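PDB 6RJ1: Mgp-operon protein 3 from Mycoplasma pneumoniae, which probably serves as a surface adhesin subunit that, together with the P1 protein, helps this human pathogen attach to sugars on host cells. Local coordinates for residues A[562-567]-A[649-654]. Sequence-based numbering, arbitrary orientation.
Sequences YDMTTD and KIASLI
Tyr-562 and Ala-651 form a hydrogen-bonded antiparallel pair where the end of strand 549-563 meets the start of strand 650-654, inside a branched mixed sheet within the range of the MgpC adhesin family. Here, as is general for antiparallel sheets, backbone amides set the register and side chains fill in around them. Ala-651 N reaches Tyr-562 O at 3.0 Å, whereas the return bond from Tyr-562 N to Ala-651 O is less straight, with 141° at the hydrogen. Past the strand end, Met-564 N still donates to Lys-649 O over 2.9 Å, which carries the pairing into the loop.

Tyr-562 is the residue most covered by the other segment, much of it through its ring. With CG lying between the backbone N and the carbonyl carbon (chi1 83°), the CD1/CE1 side of the ring comes alongside 651-653: CE1 lies 3.4 Å from Ala-651 CB, approached obliquely, and Ser-652 O sits at the ring edge near its plane. Met-564 CG adds a second apolar touch on that methyl at 3.7 Å. Asp-563 and Ile-650, the non-hydrogen-bonded pair, put their side chains on the opposite face, Ile-650 CD1 3.7 Å from Asp-563 CG.

Polar side-chain ends bond beyond the two segments: Tyr-562 OH to Asp-163 O, Asp-563 OD2 to Thr-572 OG1, and Lys-649 NZ to Asp-522 in a salt bridge. Asp-563 OD1 takes a weak bond from Thr-565 N and stands 3.4 Å from Lys-649 O, two acceptors that do not bond. The chemistry therefore implies that main-chain bonds and apolar packing join the segments, while these side-chain ends tie them to their surroundings.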
ATOM      1  N   TYR A 562      -1.967 -16.258 -12.386  1.00 58.08           N
ATOM      2  CA  TYR A 562      -1.117 -17.431 -12.182  1.00 58.11           C
ATOM      3  C   TYR A 562      -1.762 -18.662 -12.814  1.00 65.73           C
ATOM      4  O   TYR A 562      -2.987 -18.793 -12.783  1.00 66.52           O
ATOM      5  CB  TYR A 562      -0.711 -17.616 -10.707  1.00 58.08           C
ATOM      6  CG  TYR A 562      -1.713 -18.315  -9.815  1.00 57.79           C
ATOM      7  CD1 TYR A 562      -2.637 -17.589  -9.070  1.00 59.39           C
ATOM      8  CD2 TYR A 562      -1.654 -19.691  -9.617  1.00 58.01           C
ATOM      9  CE1 TYR A 562      -3.525 -18.223  -8.204  1.00 60.52           C
ATOM     10  CE2 TYR A 562      -2.553 -20.338  -8.779  1.00 58.94           C
ATOM     11  CZ  TYR A 562      -3.495 -19.602  -8.080  1.00 67.92           C
ATOM     12  OH  TYR A 562      -4.369 -20.245  -7.234  1.00 69.18           O
ATOM     13  N   ASP A 563      -0.948 -19.532 -13.431  1.00 64.36           N
ATOM     14  CA  ASP A 563      -1.458 -20.728 -14.105  1.00 65.36           C
ATOM     15  C   ASP A 563      -1.829 -21.835 -13.132  1.00 71.87           C
ATOM     16  O   ASP A 563      -0.984 -22.291 -12.363  1.00 71.60           O
ATOM     17  CB  ASP A 563      -0.474 -21.235 -15.175  1.00 67.03           C
ATOM     18  CG  ASP A 563      -1.095 -21.984 -16.343  1.00 75.57           C
ATOM     19  OD1 ASP A 563      -2.291 -22.362 -16.249  1.00 75.41           O
ATOM     20  OD2 ASP A 563      -0.382 -22.211 -17.343  1.00 81.92           O
ATOM     21  N   MET A 564      -3.103 -22.265 -13.194  1.00 70.18           N
ATOM     22  CA  MET A 564      -3.720 -23.318 -12.378  1.00 70.11           C
ATOM     23  C   MET A 564      -3.440 -24.727 -12.925  1.00 74.65           C
ATOM     24  O   MET A 564      -3.828 -25.706 -12.286  1.00 75.02           O
ATOM     25  CB  MET A 564      -5.245 -23.113 -12.347  1.00 72.48           C
ATOM     26  CG  MET A 564      -5.715 -21.927 -11.537  1.00 76.67           C
ATOM     27  SD  MET A 564      -5.584 -22.130  -9.752  1.00 81.58           S
ATOM     28  CE  MET A 564      -6.486 -23.626  -9.507  1.00 78.06           C
ATOM     29  N   THR A 565      -2.802 -24.831 -14.110  1.00 71.05           N
ATOM     30  CA  THR A 565      -2.527 -26.096 -14.799  1.00 70.72           C
ATOM     31  C   THR A 565      -1.833 -27.158 -13.917  1.00 76.81           C
ATOM     32  O   THR A 565      -1.030 -26.843 -13.030  1.00 76.89           O
ATOM     33  CB  THR A 565      -1.776 -25.872 -16.126  1.00 72.49           C
ATOM     34  OG1 THR A 565      -1.812 -27.082 -16.880  1.00 69.21           O
ATOM     35  CG2 THR A 565      -0.325 -25.397 -15.942  1.00 69.09           C
ATOM     36  N   THR A 566      -2.192 -28.417 -14.188  1.00 74.28           N
ATOM     37  CA  THR A 566      -1.712 -29.643 -13.555  1.00 74.37           C
ATOM     38  C   THR A 566      -0.626 -30.256 -14.463  1.00 78.32           C
ATOM     39  O   THR A 566       0.120 -31.141 -14.024  1.00 79.32           O
ATOM     40  CB  THR A 566      -2.937 -30.555 -13.293  1.00 83.29           C
ATOM     41  OG1 THR A 566      -3.804 -29.867 -12.386  1.00 82.88           O
ATOM     42  CG2 THR A 566      -2.575 -31.924 -12.713  1.00 82.69           C
ATOM     43  N   ASP A 567      -0.529 -29.760 -15.722  1.00 72.70           N
ATOM     44  CA  ASP A 567       0.449 -30.202 -16.712  1.00 71.91           C
ATOM     45  C   ASP A 567       1.839 -29.731 -16.280  1.00 76.76           C
ATOM     46  O   ASP A 567       2.177 -28.558 -16.452  1.00 75.05           O
ATOM     47  CB  ASP A 567       0.066 -29.671 -18.110  1.00 73.24           C
ATOM     48  CG  ASP A 567       0.923 -30.137 -19.286  1.00 80.00           C
ATOM     49  OD1 ASP A 567       1.717 -31.086 -19.113  1.00 79.65           O
ATOM     50  OD2 ASP A 567       0.780 -29.565 -20.385  1.00 85.87           O
ATOM     51  N   LYS A 649      -6.636 -21.736 -17.678  1.00 65.66           N
ATOM     52  CA  LYS A 649      -7.093 -21.597 -16.294  1.00 64.57           C
ATOM     53  C   LYS A 649      -6.149 -20.676 -15.534  1.00 67.81           C
ATOM     54  O   LYS A 649      -5.186 -21.144 -14.922  1.00 68.43           O
ATOM     55  CB  LYS A 649      -7.173 -22.965 -15.597  1.00 67.02           C
ATOM     56  CG  LYS A 649      -8.038 -23.998 -16.299  1.00 79.22           C
ATOM     57  CD  LYS A 649      -7.786 -25.404 -15.776  1.00 86.03           C
ATOM     58  CE  LYS A 649      -7.898 -26.437 -16.864  1.00 99.67           C
ATOM     59  NZ  LYS A 649      -9.273 -26.535 -17.428  1.00109.92           N
ATOM     60  N   ILE A 650      -6.393 -19.357 -15.613  1.00 62.26           N
ATOM     61  CA  ILE A 650      -5.581 -18.347 -14.939  1.00 60.92           C
ATOM     62  C   ILE A 650      -6.355 -17.772 -13.744  1.00 62.96           C
ATOM     63  O   ILE A 650      -7.443 -17.237 -13.923  1.00 62.15           O
ATOM     64  CB  ILE A 650      -5.057 -17.247 -15.931  1.00 63.32           C
ATOM     65  CG1 ILE A 650      -4.220 -17.820 -17.123  1.00 63.36           C
ATOM     66  CG2 ILE A 650      -4.294 -16.135 -15.211  1.00 62.42           C
ATOM     67  CD1 ILE A 650      -3.207 -18.995 -16.959  1.00 67.26           C
ATOM     68  N   ALA A 651      -5.796 -17.910 -12.531  1.00 58.00           N
ATOM     69  CA  ALA A 651      -6.388 -17.415 -11.291  1.00 56.61           C
ATOM     70  C   ALA A 651      -5.689 -16.132 -10.861  1.00 60.58           C
ATOM     71  O   ALA A 651      -4.737 -15.730 -11.517  1.00 60.76           O
ATOM     72  CB  ALA A 651      -6.265 -18.465 -10.214  1.00 56.98           C
ATOM     73  N   SER A 652      -6.159 -15.475  -9.784  1.00 56.91           N
ATOM     74  CA  SER A 652      -5.581 -14.213  -9.297  1.00 56.02           C
ATOM     75  C   SER A 652      -4.610 -14.393  -8.144  1.00 58.82           C
ATOM     76  O   SER A 652      -4.801 -15.254  -7.279  1.00 58.09           O
ATOM     77  CB  SER A 652      -6.672 -13.218  -8.911  1.00 58.14           C
ATOM     78  OG  SER A 652      -7.208 -12.560 -10.046  1.00 64.21           O
ATOM     79  N   LEU A 653      -3.589 -13.531  -8.116  1.00 54.21           N
ATOM     80  CA  LEU A 653      -2.546 -13.529  -7.106  1.00 53.50           C
ATOM     81  C   LEU A 653      -2.246 -12.077  -6.674  1.00 56.82           C
ATOM     82  O   LEU A 653      -2.011 -11.219  -7.527  1.00 56.98           O
ATOM     83  CB  LEU A 653      -1.305 -14.223  -7.714  1.00 53.62           C
ATOM     84  CG  LEU A 653       0.002 -14.239  -6.921  1.00 57.90           C
ATOM     85  CD1 LEU A 653       0.736 -15.533  -7.168  1.00 58.44           C
ATOM     86  CD2 LEU A 653       0.897 -13.067  -7.308  1.00 57.12           C
ATOM     87  N   ILE A 654      -2.215 -11.823  -5.353  1.00 52.32           N
ATOM     88  CA  ILE A 654      -1.906 -10.511  -4.777  1.00 51.55           C
ATOM     89  C   ILE A 654      -0.559 -10.535  -4.040  1.00 58.11           C
ATOM     90  O   ILE A 654      -0.328 -11.388  -3.177  1.00 59.15           O
ATOM     91  CB  ILE A 654      -3.069  -9.938  -3.904  1.00 53.79           C
ATOM     92  CG1 ILE A 654      -4.376  -9.751  -4.746  1.00 53.19           C
ATOM     93  CG2 ILE A 654      -2.656  -8.624  -3.204  1.00 52.68           C
ATOM     94  CD1 ILE A 654      -5.649  -9.652  -3.941  1.00 54.30           C
TER